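Local coordinates for peptide ABC transporter, peptide-binding protein (Thermus thermophilus, PDB 2D5W), which binds oligopeptides and probably hands them to a membrane ABC transporter for uptake, at residues Y409-G414 with I438-S443; L560-A565 with A589-D594; V104-E109 with T155-H160; D181-N186 with P492-N497. All coordinates share one frame; numbering follows the deposited sequence.

Interaction 1: residues Y409-G414 with I438-S443; sequences YVTTAG and INNAPS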
loop_
_atom_site.group_PDB
_atom_site.type_symbol
_atom_site.label_atom_id
_atom_site.label_comp_id
_atom_site.label_asym_id
_atom_site.label_seq_id
_atom_site.Cartn_x
_atom_site.Cartn_y
_atom_site.Cartn_z
ATOM N N TYR A 409 6.903 18.100 9.769
ATOM C CA TYR A 409 6.820 16.683 10.128
ATOM C C TYR A 409 5.348 16.299 10.036
ATOM O O TYR A 409 4.534 16.649 10.898
ATOM C CB TYR A 409 7.369 16.483 11.544
ATOM C CG TYR A 409 7.659 15.059 11.987
ATOM C CD1 TYR A 409 8.440 14.833 13.119
ATOM C CD2 TYR A 409 7.126 13.949 11.326
ATOM C CE1 TYR A 409 8.687 13.550 13.588
ATOM C CE2 TYR A 409 7.368 12.646 11.795
ATOM C CZ TYR A 409 8.151 12.462 12.930
ATOM O OH TYR A 409 8.405 11.204 13.435
ATOM N N VAL A 410 5.025 15.591 8.961
ATOM C CA VAL A 410 3.669 15.159 8.671
ATOM C C VAL A 410 3.423 13.691 8.972
ATOM O O VAL A 410 4.273 12.848 8.713
ATOM C CB VAL A 410 3.347 15.345 7.163
ATOM C CG1 VAL A 410 1.945 14.845 6.853
ATOM C CG2 VAL A 410 3.510 16.796 6.768
ATOM N N THR A 411 2.264 13.394 9.544
ATOM C CA THR A 411 1.868 12.011 9.744
ATOM C C THR A 411 0.350 11.981 9.841
ATOM O O THR A 411 -0.312 13.018 9.730
ATOM C CB THR A 411 2.525 11.335 10.981
ATOM O OG1 THR A 411 2.395 9.912 10.844
ATOM C CG2 THR A 411 1.866 11.770 12.284
ATOM N N THR A 412 -0.196 10.785 10.015
ATOM C CA THR A 412 -1.635 10.586 10.108
ATOM C C THR A 412 -2.195 11.018 11.456
ATOM O O THR A 412 -1.925 10.386 12.485
ATOM C CB THR A 412 -1.989 9.106 9.897
ATOM O OG1 THR A 412 -1.223 8.311 10.810
ATOM C CG2 THR A 412 -1.678 8.662 8.476
ATOM N N ALA A 413 -2.986 12.085 11.447
ATOM C CA ALA A 413 -3.605 12.590 12.666
ATOM C C ALA A 413 -4.495 11.507 13.266
ATOM O O ALA A 413 -5.147 10.757 12.539
ATOM C CB ALA A 413 -4.435 13.835 12.358
ATOM N N GLY A 414 -4.503 11.419 14.591
ATOM C CA GLY A 414 -5.331 10.430 15.259
ATOM C C GLY A 414 -4.615 9.139 15.596
ATOM O O GLY A 414 -5.062 8.393 16.468
ATOM N N ILE A 438 4.852 20.297 13.468
ATOM C CA ILE A 438 3.883 19.233 13.262
ATOM C C ILE A 438 2.781 19.678 12.311
ATOM O O ILE A 438 2.225 20.765 12.456
ATOM C CB ILE A 438 3.231 18.820 14.602
ATOM C CG1 ILE A 438 4.313 18.442 15.617
ATOM C CG2 ILE A 438 2.268 17.662 14.381
ATOM C CD1 ILE A 438 5.165 17.262 15.208
ATOM N N ASN A 439 2.470 18.842 11.330
ATOM C CA ASN A 439 1.412 19.152 10.380
ATOM C C ASN A 439 0.748 17.845 9.977
ATOM O O ASN A 439 1.057 17.267 8.937
ATOM C CB ASN A 439 1.980 19.870 9.154
ATOM C CG ASN A 439 0.910 20.223 8.149
ATOM O OD1 ASN A 439 -0.267 20.328 8.498
ATOM N ND2 ASN A 439 1.308 20.420 6.898
ATOM N N ASN A 440 -0.171 17.387 10.819
ATOM C CA ASN A 440 -0.860 16.127 10.592
ATOM C C ASN A 440 -2.262 16.291 10.028
ATOM O O ASN A 440 -2.904 17.327 10.205
ATOM C CB ASN A 440 -0.938 15.335 11.898
ATOM C CG ASN A 440 0.423 15.106 12.529
ATOM O OD1 ASN A 440 1.455 15.113 11.852
ATOM N ND2 ASN A 440 0.430 14.880 13.837
ATOM N N ALA A 441 -2.730 15.249 9.353
ATOM C CA ALA A 441 -4.064 15.243 8.766
ATOM C C ALA A 441 -4.508 13.790 8.629
ATOM O O ALA A 441 -3.704 12.873 8.787
ATOM C CB ALA A 441 -4.044 15.937 7.399
ATOM N N PRO A 442 -5.794 13.557 8.337
ATOM C CA PRO A 442 -6.285 12.183 8.192
ATOM C C PRO A 442 -5.659 11.428 7.024
ATOM O O PRO A 442 -5.175 12.029 6.060
ATOM C CB PRO A 442 -7.789 12.365 7.978
ATOM C CG PRO A 442 -8.089 13.680 8.625
ATOM C CD PRO A 442 -6.903 14.523 8.235
ATOM N N SER A 443 -5.687 10.103 7.127
ATOM C CA SER A 443 -5.189 9.212 6.090
ATOM C C SER A 443 -5.833 9.568 4.745
ATOM O O SER A 443 -5.160 9.614 3.717
ATOM C CB SER A 443 -5.528 7.766 6.480
ATOM O OG SER A 443 -5.400 6.871 5.390
#
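Tyr409 and Ile438 pair in parallel at the far end of a beta-alpha-beta crossover, in which strands 401-410 and 435-438 are joined through helix 416-431. The pairing begins regularly: Asn439 N gives a bond of 3.0 Å to Tyr409 O, approaching from above the carbonyl plane. The next rung is altered. Thr411 N lies 4.1 Å from Asn439 O and turns instead to Asn440 OD1, in a weak, bent bond of 3.0 Å. The amide reaches it because CG of Asn440 sits beside its own backbone N (chi1 -56°), which lays the side chain alongside that of Thr411. Asn440 ND2 is held at the same time by Gln422 of helix 416-431. Asn439 O, meanwhile, rests against both methyls of Val410, with CG2 at 3.3 Å. Past this point Ala441 takes over: its N makes a weak bond to Thr411 O, and its O accepts Ala413 N at 2.9 Å. The methyl of Ala413 comes within 3.8 Å of Asn440 CB. Two firm backbone bonds thus carry the pairing, and the Asn440 amide stands in for a main-chain acceptor while tying the strand ends to the crossover helix.

Interaction 2: residues L560-A565 with A589-D594; sequences LVNYVA and AVKKWD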
loop_
_atom_site.group_PDB
_atom_site.type_symbol
_atom_site.label_atom_id
_atom_site.label_comp_id
_atom_site.label_asym_id
_atom_site.label_seq_id
_atom_site.Cartn_x
_atom_site.Cartn_y
_atom_site.Cartn_z
ATOM N N LEU A 560 -16.188 -16.347 15.200
ATOM C CA LEU A 560 -15.997 -15.915 13.816
ATOM C C LEU A 560 -14.862 -16.720 13.205
ATOM O O LEU A 560 -13.744 -16.698 13.710
ATOM C CB LEU A 560 -15.646 -14.423 13.755
ATOM C CG LEU A 560 -15.546 -13.846 12.336
ATOM C CD1 LEU A 560 -16.935 -13.777 11.714
ATOM C CD2 LEU A 560 -14.924 -12.457 12.378
ATOM N N VAL A 561 -15.140 -17.436 12.122
ATOM C CA VAL A 561 -14.097 -18.228 11.488
ATOM C C VAL A 561 -13.732 -17.771 10.085
ATOM O O VAL A 561 -14.530 -17.137 9.378
ATOM C CB VAL A 561 -14.460 -19.736 11.436
ATOM C CG1 VAL A 561 -14.489 -20.309 12.844
ATOM C CG2 VAL A 561 -15.792 -19.933 10.740
ATOM N N ASN A 562 -12.500 -18.109 9.718
ATOM C CA ASN A 562 -11.902 -17.812 8.428
ATOM C C ASN A 562 -11.488 -16.361 8.196
ATOM O O ASN A 562 -11.078 -15.997 7.094
ATOM C CB ASN A 562 -12.804 -18.332 7.304
ATOM C CG ASN A 562 -13.021 -19.831 7.402
ATOM O OD1 ASN A 562 -12.137 -20.563 7.853
ATOM N ND2 ASN A 562 -14.192 -20.296 6.981
ATOM N N TYR A 563 -11.591 -15.539 9.239
ATOM C CA TYR A 563 -11.151 -14.144 9.167
ATOM C C TYR A 563 -9.695 -14.283 9.604
ATOM O O TYR A 563 -9.354 -14.058 10.768
ATOM C CB TYR A 563 -11.921 -13.277 10.166
ATOM C CG TYR A 563 -11.639 -11.796 10.019
ATOM C CD1 TYR A 563 -12.382 -11.011 9.137
ATOM C CD2 TYR A 563 -10.599 -11.189 10.723
ATOM C CE1 TYR A 563 -12.096 -9.657 8.958
ATOM C CE2 TYR A 563 -10.303 -9.838 10.552
ATOM C CZ TYR A 563 -11.053 -9.079 9.668
ATOM O OH TYR A 563 -10.754 -7.749 9.484
ATOM N N VAL A 564 -8.850 -14.668 8.654
ATOM C CA VAL A 564 -7.443 -14.938 8.909
ATOM C C VAL A 564 -6.520 -14.195 7.961
ATOM O O VAL A 564 -6.823 -14.036 6.777
ATOM C CB VAL A 564 -7.189 -16.462 8.782
ATOM C CG1 VAL A 564 -5.706 -16.782 8.907
ATOM C CG2 VAL A 564 -7.998 -17.196 9.841
ATOM N N ALA A 565 -5.385 -13.751 8.491
ATOM C CA ALA A 565 -4.395 -13.032 7.710
ATOM C C ALA A 565 -3.023 -13.667 7.904
ATOM O O ALA A 565 -2.783 -14.374 8.884
ATOM C CB ALA A 565 -4.356 -11.565 8.139
ATOM N N ALA A 589 -21.094 -21.963 9.677
ATOM C CA ALA A 589 -19.885 -21.649 8.919
ATOM C C ALA A 589 -18.807 -22.677 9.251
ATOM O O ALA A 589 -18.556 -22.971 10.422
ATOM C CB ALA A 589 -19.401 -20.248 9.257
ATOM N N VAL A 590 -18.167 -23.216 8.217
ATOM C CA VAL A 590 -17.142 -24.236 8.390
ATOM C C VAL A 590 -15.730 -23.663 8.432
ATOM O O VAL A 590 -15.266 -23.048 7.471
ATOM C CB VAL A 590 -17.229 -25.283 7.254
ATOM C CG1 VAL A 590 -16.162 -26.348 7.439
ATOM C CG2 VAL A 590 -18.614 -25.915 7.240
ATOM N N LYS A 591 -15.044 -23.876 9.551
ATOM C CA LYS A 591 -13.680 -23.386 9.716
ATOM C C LYS A 591 -12.755 -24.086 8.724
ATOM O O LYS A 591 -12.729 -25.317 8.651
ATOM C CB LYS A 591 -13.204 -23.642 11.146
ATOM C CG LYS A 591 -11.857 -23.026 11.460
ATOM C CD LYS A 591 -11.438 -23.305 12.894
ATOM C CE LYS A 591 -10.112 -22.635 13.215
ATOM N NZ LYS A 591 -9.652 -22.957 14.593
ATOM N N LYS A 592 -12.000 -23.298 7.966
ATOM C CA LYS A 592 -11.073 -23.831 6.968
ATOM C C LYS A 592 -9.647 -23.337 7.188
ATOM O O LYS A 592 -8.693 -23.908 6.654
ATOM C CB LYS A 592 -11.527 -23.430 5.561
ATOM C CG LYS A 592 -12.825 -24.068 5.109
ATOM C CD LYS A 592 -12.678 -25.573 4.972
ATOM C CE LYS A 592 -13.965 -26.201 4.471
ATOM N NZ LYS A 592 -14.372 -25.649 3.150
ATOM N N TRP A 593 -9.505 -22.270 7.966
ATOM C CA TRP A 593 -8.199 -21.694 8.254
ATOM C C TRP A 593 -8.068 -21.430 9.747
ATOM O O TRP A 593 -9.067 -21.220 10.430
ATOM C CB TRP A 593 -8.021 -20.371 7.498
ATOM C CG TRP A 593 -8.245 -20.483 6.025
ATOM C CD1 TRP A 593 -9.435 -20.381 5.364
ATOM C CD2 TRP A 593 -7.258 -20.793 5.033
ATOM N NE1 TRP A 593 -9.250 -20.614 4.022
ATOM C CE2 TRP A 593 -7.925 -20.870 3.792
ATOM C CE3 TRP A 593 -5.876 -21.018 5.075
ATOM C CZ2 TRP A 593 -7.256 -21.163 2.598
ATOM C CZ3 TRP A 593 -5.211 -21.309 3.888
ATOM C CH2 TRP A 593 -5.902 -21.378 2.668
ATOM N N ASP A 594 -6.841 -21.461 10.254
ATOM C CA ASP A 594 -6.601 -21.165 11.660
ATOM C C ASP A 594 -5.483 -20.140 11.722
ATOM O O ASP A 594 -4.415 -20.331 11.140
ATOM C CB ASP A 594 -6.196 -22.399 12.460
ATOM C CG ASP A 594 -6.080 -22.098 13.945
ATOM O OD1 ASP A 594 -7.131 -21.961 14.612
ATOM O OD2 ASP A 594 -4.944 -21.970 14.445
HETATM O O HOH W 1 -10.786 -19.450 11.470
#
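OD1 of Asn562 comes to the edge of the Trp593 indole, near its plane and 3.7 Å from CD1, while that carbon stands well above the plane of the amide. CG of Asn562 lies beside its own backbone N (chi1 -59°), which turns the amide to the 590-593 backbone. Lys592 N comes in the carbonyl plane, on a lone pair of Asn562 OD1, at 2.7 Å and nearly straight; Trp593 N reaches the same oxygen at 3.1 Å, tilted about 20° from that plane. At the other end Asn562 ND2 donates to Val590 O at 3.0 Å, with this acceptor close to the amide plane, and it also serves Glu581 O. Three bonds to the loop therefore fix the rotation of the amide. A leucine here would probably leave Lys592 N and Trp593 N without their buried acceptor and let the loop drift from its place. One water adds a further link, accepting from Asn562 N and donating to Trp593 O. Valines flank this polar centre: Val561 CG2 meets Ala589 CB at 3.9 Å, its CG1 lies against the start of the Lys591 chain, and Val564 CG2 touches Trp593 CB at 3.9 Å. Trp593 NE1 is held by Glu581 OE2, and its ring stacks edge-to-face with Trp577. Asn562 has a left-handed backbone (phi 74°), a conformation asparagine adopts readily, and Tyr563 follows it as the centre of an inverse gamma turn. Standing just after strand 560-561, this asparagine fastens loop 589-594 where the strand ends.

Interaction 3: residues V104-E109 with T155-H160; sequences VAFYFE and TYAPKH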
loop_
_atom_site.group_PDB
_atom_site.type_symbol
_atom_site.label_atom_id
_atom_site.label_comp_id
_atom_site.label_asym_id
_atom_site.label_seq_id
_atom_site.Cartn_x
_atom_site.Cartn_y
_atom_site.Cartn_z
ATOM N N VAL A 104 -11.536 -6.914 -19.444
ATOM C CA VAL A 104 -10.080 -6.993 -19.379
ATOM C C VAL A 104 -9.478 -6.002 -20.382
ATOM O O VAL A 104 -8.555 -5.252 -20.059
ATOM C CB VAL A 104 -9.578 -8.422 -19.709
ATOM C CG1 VAL A 104 -8.054 -8.451 -19.722
ATOM C CG2 VAL A 104 -10.116 -9.413 -18.687
ATOM N N ALA A 105 -9.998 -6.000 -21.606
ATOM C CA ALA A 105 -9.500 -5.088 -22.628
ATOM C C ALA A 105 -9.667 -3.643 -22.165
ATOM O O ALA A 105 -8.796 -2.804 -22.387
ATOM C CB ALA A 105 -10.246 -5.310 -23.937
ATOM N N PHE A 106 -10.796 -3.361 -21.526
ATOM C CA PHE A 106 -11.088 -2.025 -21.026
ATOM C C PHE A 106 -10.054 -1.606 -19.979
ATOM O O PHE A 106 -9.495 -0.513 -20.052
ATOM C CB PHE A 106 -12.501 -1.998 -20.439
ATOM C CG PHE A 106 -12.832 -0.729 -19.720
ATOM C CD1 PHE A 106 -12.794 0.495 -20.381
ATOM C CD2 PHE A 106 -13.165 -0.754 -18.372
ATOM C CE1 PHE A 106 -13.081 1.678 -19.705
ATOM C CE2 PHE A 106 -13.453 0.425 -17.687
ATOM C CZ PHE A 106 -13.410 1.640 -18.356
ATOM N N TYR A 107 -9.797 -2.485 -19.015
ATOM C CA TYR A 107 -8.812 -2.223 -17.969
ATOM C C TYR A 107 -7.465 -1.849 -18.601
ATOM O O TYR A 107 -6.829 -0.866 -18.207
ATOM C CB TYR A 107 -8.654 -3.478 -17.105
ATOM C CG TYR A 107 -7.604 -3.392 -16.018
ATOM C CD1 TYR A 107 -7.920 -2.908 -14.749
ATOM C CD2 TYR A 107 -6.296 -3.811 -16.257
ATOM C CE1 TYR A 107 -6.957 -2.850 -13.746
ATOM C CE2 TYR A 107 -5.326 -3.754 -15.261
ATOM C CZ TYR A 107 -5.664 -3.274 -14.010
ATOM O OH TYR A 107 -4.709 -3.225 -13.020
ATOM N N PHE A 108 -7.031 -2.634 -19.583
ATOM C CA PHE A 108 -5.762 -2.365 -20.243
ATOM C C PHE A 108 -5.733 -1.062 -21.029
ATOM O O PHE A 108 -4.716 -0.368 -21.043
ATOM C CB PHE A 108 -5.360 -3.539 -21.143
ATOM C CG PHE A 108 -4.540 -4.576 -20.436
ATOM C CD1 PHE A 108 -5.147 -5.532 -19.628
ATOM C CD2 PHE A 108 -3.151 -4.551 -20.522
ATOM C CE1 PHE A 108 -4.382 -6.448 -18.908
ATOM C CE2 PHE A 108 -2.377 -5.462 -19.806
ATOM C CZ PHE A 108 -2.992 -6.410 -18.999
ATOM N N GLU A 109 -6.839 -0.714 -21.675
ATOM C CA GLU A 109 -6.874 0.522 -22.441
ATOM C C GLU A 109 -6.683 1.733 -21.527
ATOM O O GLU A 109 -5.965 2.674 -21.867
ATOM C CB GLU A 109 -8.195 0.635 -23.195
ATOM C CG GLU A 109 -8.260 1.809 -24.148
ATOM C CD GLU A 109 -9.481 1.753 -25.038
ATOM O OE1 GLU A 109 -9.520 0.895 -25.946
ATOM O OE2 GLU A 109 -10.406 2.557 -24.821
ATOM N N THR A 155 -7.028 -7.928 -13.421
ATOM C CA THR A 155 -6.845 -6.998 -14.523
ATOM C C THR A 155 -8.137 -6.807 -15.312
ATOM O O THR A 155 -8.227 -7.188 -16.477
ATOM C CB THR A 155 -5.734 -7.486 -15.479
ATOM O OG1 THR A 155 -6.049 -8.804 -15.942
ATOM C CG2 THR A 155 -4.387 -7.513 -14.765
ATOM N N TYR A 156 -9.143 -6.221 -14.673
ATOM C CA TYR A 156 -10.408 -5.967 -15.348
ATOM C C TYR A 156 -11.210 -4.913 -14.591
ATOM O O TYR A 156 -10.983 -4.670 -13.404
ATOM C CB TYR A 156 -11.214 -7.268 -15.496
ATOM C CG TYR A 156 -11.832 -7.791 -14.222
ATOM C CD1 TYR A 156 -13.199 -7.659 -13.985
ATOM C CD2 TYR A 156 -11.053 -8.413 -13.250
ATOM C CE1 TYR A 156 -13.776 -8.135 -12.811
ATOM C CE2 TYR A 156 -11.619 -8.890 -12.072
ATOM C CZ TYR A 156 -12.980 -8.747 -11.860
ATOM O OH TYR A 156 -13.551 -9.210 -10.695
ATOM N N ALA A 157 -12.133 -4.275 -15.301
ATOM C CA ALA A 157 -12.994 -3.238 -14.737
ATOM C C ALA A 157 -14.299 -3.324 -15.525
ATOM O O ALA A 157 -14.305 -3.813 -16.656
ATOM C CB ALA A 157 -12.345 -1.865 -14.897
ATOM N N PRO A 158 -15.415 -2.837 -14.954
ATOM C CA PRO A 158 -16.703 -2.913 -15.660
ATOM C C PRO A 158 -16.891 -1.990 -16.855
ATOM O O PRO A 158 -17.318 -0.842 -16.715
ATOM C CB PRO A 158 -17.714 -2.650 -14.553
ATOM C CG PRO A 158 -16.986 -1.671 -13.676
ATOM C CD PRO A 158 -15.572 -2.219 -13.624
ATOM N N LYS A 159 -16.604 -2.519 -18.038
ATOM C CA LYS A 159 -16.715 -1.753 -19.266
ATOM C C LYS A 159 -18.120 -1.233 -19.550
ATOM O O LYS A 159 -18.276 -0.091 -19.977
ATOM C CB LYS A 159 -16.238 -2.592 -20.453
ATOM C CG LYS A 159 -16.308 -1.866 -21.787
ATOM C CD LYS A 159 -15.977 -2.802 -22.938
ATOM C CE LYS A 159 -16.184 -2.123 -24.282
ATOM N NZ LYS A 159 -15.875 -3.045 -25.409
ATOM N N HIS A 160 -19.141 -2.058 -19.321
ATOM C CA HIS A 160 -20.501 -1.616 -19.608
ATOM C C HIS A 160 -20.924 -0.436 -18.742
ATOM O O HIS A 160 -21.841 0.300 -19.095
ATOM C CB HIS A 160 -21.510 -2.775 -19.474
ATOM C CG HIS A 160 -21.732 -3.255 -18.072
ATOM N ND1 HIS A 160 -20.802 -4.000 -17.379
ATOM C CD2 HIS A 160 -22.804 -3.138 -17.251
ATOM C CE1 HIS A 160 -21.293 -4.324 -16.195
ATOM N NE2 HIS A 160 -22.506 -3.813 -16.092
#
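Tyr107 and Phe106 both carry CG anti to the backbone N (chi1 177° and 172°), which sends their rings out from helix 101-112 onto the chain 155-159. The tyrosine ring lies flat beneath Thr155: CA of the threonine stands 3.7 Å from the ring centroid, 15° off the ring normal, a CH-pi contact, and Tyr156 N lies over the ring as well, 3.5 Å from Tyr107 CG. Phe106 works on two sides. Lys159 CA sits over one face, 4.2 Å from the centroid, while Ala157 O comes to the ring edge and the Ala157 methyl packs 3.7 Å from Phe106 CD2. Earlier on the helix, Val104 CG2 touches Tyr156 CB at 4.0 Å. Thr155 O is buried here with no hydrogen-bond partner; what meets it is carbon, with Val104 CA approaching at 3.4 Å in a CA-H...O contact and CG1 close beside. Phe108 CE1 adds a touch on Thr155 CB at 3.8 Å. The joint is therefore largely apolar, with aromatic rings supporting main chain. Around it, Val104, Phe108 and Thr155 rest on Phe137, Leu139 and Val129 of the antiparallel sheet that contains strands 127-131 and 136-141. On the other flank Lys159 opens helix 159-173: its N is bonded by Asp103 and its NZ by Glu102, both of helix 101-112, so the two helices are tied together at their starts.

Interaction 4: residues D181-N186 with P492-N497; sequences DAEKLN and PTKENN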
loop_
_atom_site.group_PDB
_atom_site.type_symbol
_atom_site.label_atom_id
_atom_site.label_comp_id
_atom_site.label_asym_id
_atom_site.label_seq_id
_atom_site.Cartn_x
_atom_site.Cartn_y
_atom_site.Cartn_z
ATOM N N ASP A 181 0.587 20.001 -21.668
ATOM C CA ASP A 181 -0.706 20.059 -20.989
ATOM C C ASP A 181 -0.842 19.017 -19.880
ATOM O O ASP A 181 -1.940 18.534 -19.610
ATOM C CB ASP A 181 -1.827 19.860 -22.013
ATOM C CG ASP A 181 -1.739 20.836 -23.172
ATOM O OD1 ASP A 181 -1.860 20.390 -24.333
ATOM O OD2 ASP A 181 -1.556 22.047 -22.922
ATOM N N ALA A 182 0.271 18.686 -19.232
ATOM C CA ALA A 182 0.274 17.685 -18.170
ATOM C C ALA A 182 -0.763 17.927 -17.076
ATOM O O ALA A 182 -1.469 17.004 -16.672
ATOM C CB ALA A 182 1.665 17.586 -17.552
ATOM N N GLU A 183 -0.854 19.161 -16.592
ATOM C CA GLU A 183 -1.805 19.485 -15.534
ATOM C C GLU A 183 -3.248 19.205 -15.947
ATOM O O GLU A 183 -4.007 18.569 -15.209
ATOM C CB GLU A 183 -1.657 20.954 -15.135
ATOM C CG GLU A 183 -0.319 21.287 -14.494
ATOM C CD GLU A 183 0.290 22.563 -15.047
ATOM O OE1 GLU A 183 -0.423 23.587 -15.115
ATOM O OE2 GLU A 183 1.486 22.544 -15.408
ATOM N N LYS A 184 -3.623 19.681 -17.128
ATOM C CA LYS A 184 -4.974 19.485 -17.636
ATOM C C LYS A 184 -5.264 18.016 -17.916
ATOM O O LYS A 184 -6.369 17.536 -17.660
ATOM C CB LYS A 184 -5.183 20.316 -18.907
ATOM C CG LYS A 184 -5.351 21.811 -18.645
ATOM C CD LYS A 184 -4.194 22.378 -17.834
ATOM C CE LYS A 184 -4.471 23.804 -17.382
ATOM N NZ LYS A 184 -3.393 24.317 -16.489
ATOM N N LEU A 185 -4.268 17.301 -18.429
ATOM C CA LEU A 185 -4.436 15.886 -18.734
ATOM C C LEU A 185 -4.648 15.089 -17.447
ATOM O O LEU A 185 -5.492 14.190 -17.389
ATOM C CB LEU A 185 -3.210 15.365 -19.482
ATOM C CG LEU A 185 -3.281 13.922 -19.982
ATOM C CD1 LEU A 185 -4.492 13.729 -20.893
ATOM C CD2 LEU A 185 -2.002 13.599 -20.728
ATOM N N ASN A 186 -3.884 15.425 -16.413
ATOM C CA ASN A 186 -4.013 14.749 -15.128
ATOM C C ASN A 186 -5.419 14.979 -14.572
ATOM O O ASN A 186 -6.057 14.055 -14.070
ATOM C CB ASN A 186 -2.953 15.273 -14.152
ATOM C CG ASN A 186 -3.062 14.641 -12.776
ATOM O OD1 ASN A 186 -3.535 15.271 -11.830
ATOM N ND2 ASN A 186 -2.631 13.390 -12.660
ATOM N N PRO A 492 7.172 10.787 -9.300
ATOM C CA PRO A 492 6.037 11.562 -9.807
ATOM C C PRO A 492 6.242 13.068 -9.874
ATOM O O PRO A 492 6.444 13.723 -8.855
ATOM C CB PRO A 492 4.899 11.166 -8.867
ATOM C CG PRO A 492 5.609 10.918 -7.571
ATOM C CD PRO A 492 6.864 10.182 -7.990
ATOM N N THR A 493 6.199 13.602 -11.090
ATOM C CA THR A 493 6.343 15.033 -11.325
ATOM C C THR A 493 5.498 15.375 -12.541
ATOM O O THR A 493 5.014 14.490 -13.247
ATOM C CB THR A 493 7.799 15.442 -11.654
ATOM O OG1 THR A 493 8.145 14.958 -12.956
ATOM C CG2 THR A 493 8.769 14.879 -10.626
ATOM N N LYS A 494 5.329 16.664 -12.792
ATOM C CA LYS A 494 4.563 17.103 -13.944
ATOM C C LYS A 494 5.198 16.538 -15.214
ATOM O O LYS A 494 4.498 16.177 -16.161
ATOM C CB LYS A 494 4.549 18.633 -13.994
ATOM C CG LYS A 494 3.828 19.226 -15.191
ATOM C CD LYS A 494 3.846 20.749 -15.135
ATOM C CE LYS A 494 5.268 21.291 -15.104
ATOM N NZ LYS A 494 5.296 22.778 -15.006
ATOM N N GLU A 495 6.526 16.442 -15.215
ATOM C CA GLU A 495 7.263 15.949 -16.376
ATOM C C GLU A 495 6.998 14.499 -16.769
ATOM O O GLU A 495 7.158 14.144 -17.937
ATOM C CB GLU A 495 8.769 16.151 -16.174
ATOM C CG GLU A 495 9.236 17.605 -16.196
ATOM C CD GLU A 495 8.685 18.422 -15.045
ATOM O OE1 GLU A 495 8.792 17.964 -13.888
ATOM O OE2 GLU A 495 8.153 19.526 -15.296
ATOM N N ASN A 496 6.616 13.649 -15.819
ATOM C CA ASN A 496 6.324 12.261 -16.172
ATOM C C ASN A 496 4.845 11.943 -15.930
ATOM O O ASN A 496 4.460 10.785 -15.756
ATOM C CB ASN A 496 7.233 11.292 -15.399
ATOM C CG ASN A 496 6.725 10.984 -14.010
ATOM O OD1 ASN A 496 6.045 11.798 -13.388
ATOM N ND2 ASN A 496 7.075 9.807 -13.505
ATOM N N ASN A 497 4.024 12.989 -15.935
ATOM C CA ASN A 497 2.587 12.853 -15.742
ATOM C C ASN A 497 2.203 12.269 -14.389
ATOM O O ASN A 497 1.220 11.539 -14.264
ATOM C CB ASN A 497 1.991 12.032 -16.888
ATOM C CG ASN A 497 2.325 12.624 -18.244
ATOM O OD1 ASN A 497 3.142 12.081 -18.987
ATOM N ND2 ASN A 497 1.708 13.754 -18.562
HETATM O O HOH W 2 -0.236 14.589 -16.678
HETATM O O HOH W 3 -1.271 12.443 -15.182
#
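Ala182 and Lys494 meet where the first turn of helix 182-194 faces a short 3-10 turn from a distant part of the chain. The methyl of Ala182 presses on this turn, with CB 3.5 Å from Lys494 O and 3.6 Å from Lys494 CG. The lysine is extended as far as CD and bends at chi3 (59°), a turn that carries CE and the amine off to the side of the Glu183 carboxylate, which an extended chain would run into. Glu183 OE2 lies closest to the methylene, 3.0 Å from Lys494 CD; the long salt bridge to Lys494 NZ, at 3.8 Å, comes second, and the other carboxylate oxygen, OE1, has Lys184 NZ at 3.4 Å in a weak bond. Two lysines thus share one glutamate at the surface. A serine in place of Lys494 would probably strip Ala182 of its methylene neighbour and leave Glu183 without its only charged mate across the contact. Deeper in, water does the joining. One molecule donates to Ala182 O at 2.7 Å and accepts from Asn497 ND2 at 2.8 Å; a second donates to Asn497 O and accepts from Asn186 ND2 at 3.0 Å. Asn497, with a left-handed backbone, also gives ND2 to Pro178 O. The result is a water-bridged contact between the N-terminal turn of helix 182-194 and the 3-10 turn 494-495 in the loop before helix 509-518.

In the fold
Interaction 3 is the buried one of the four and relies on aromatic rings and apolar packing, whereas interactions 1, 2 and 4 are partly buried and rely more on polar links. Interactions 1 and 2 share a device, an asparagine amide that bonds to neighbouring main chain, one at the end of a parallel strand pair and the other beside a short strand; their centres lie about 35 Å apart. Interaction 4 has water and loose charge instead of direct hydrogen bonds, and it joins residues some 300 positions apart. Interactions 3 and 4 involve consecutive helices, 159-173 and 182-194, yet do not touch, their nearest atoms being about 11 Å apart.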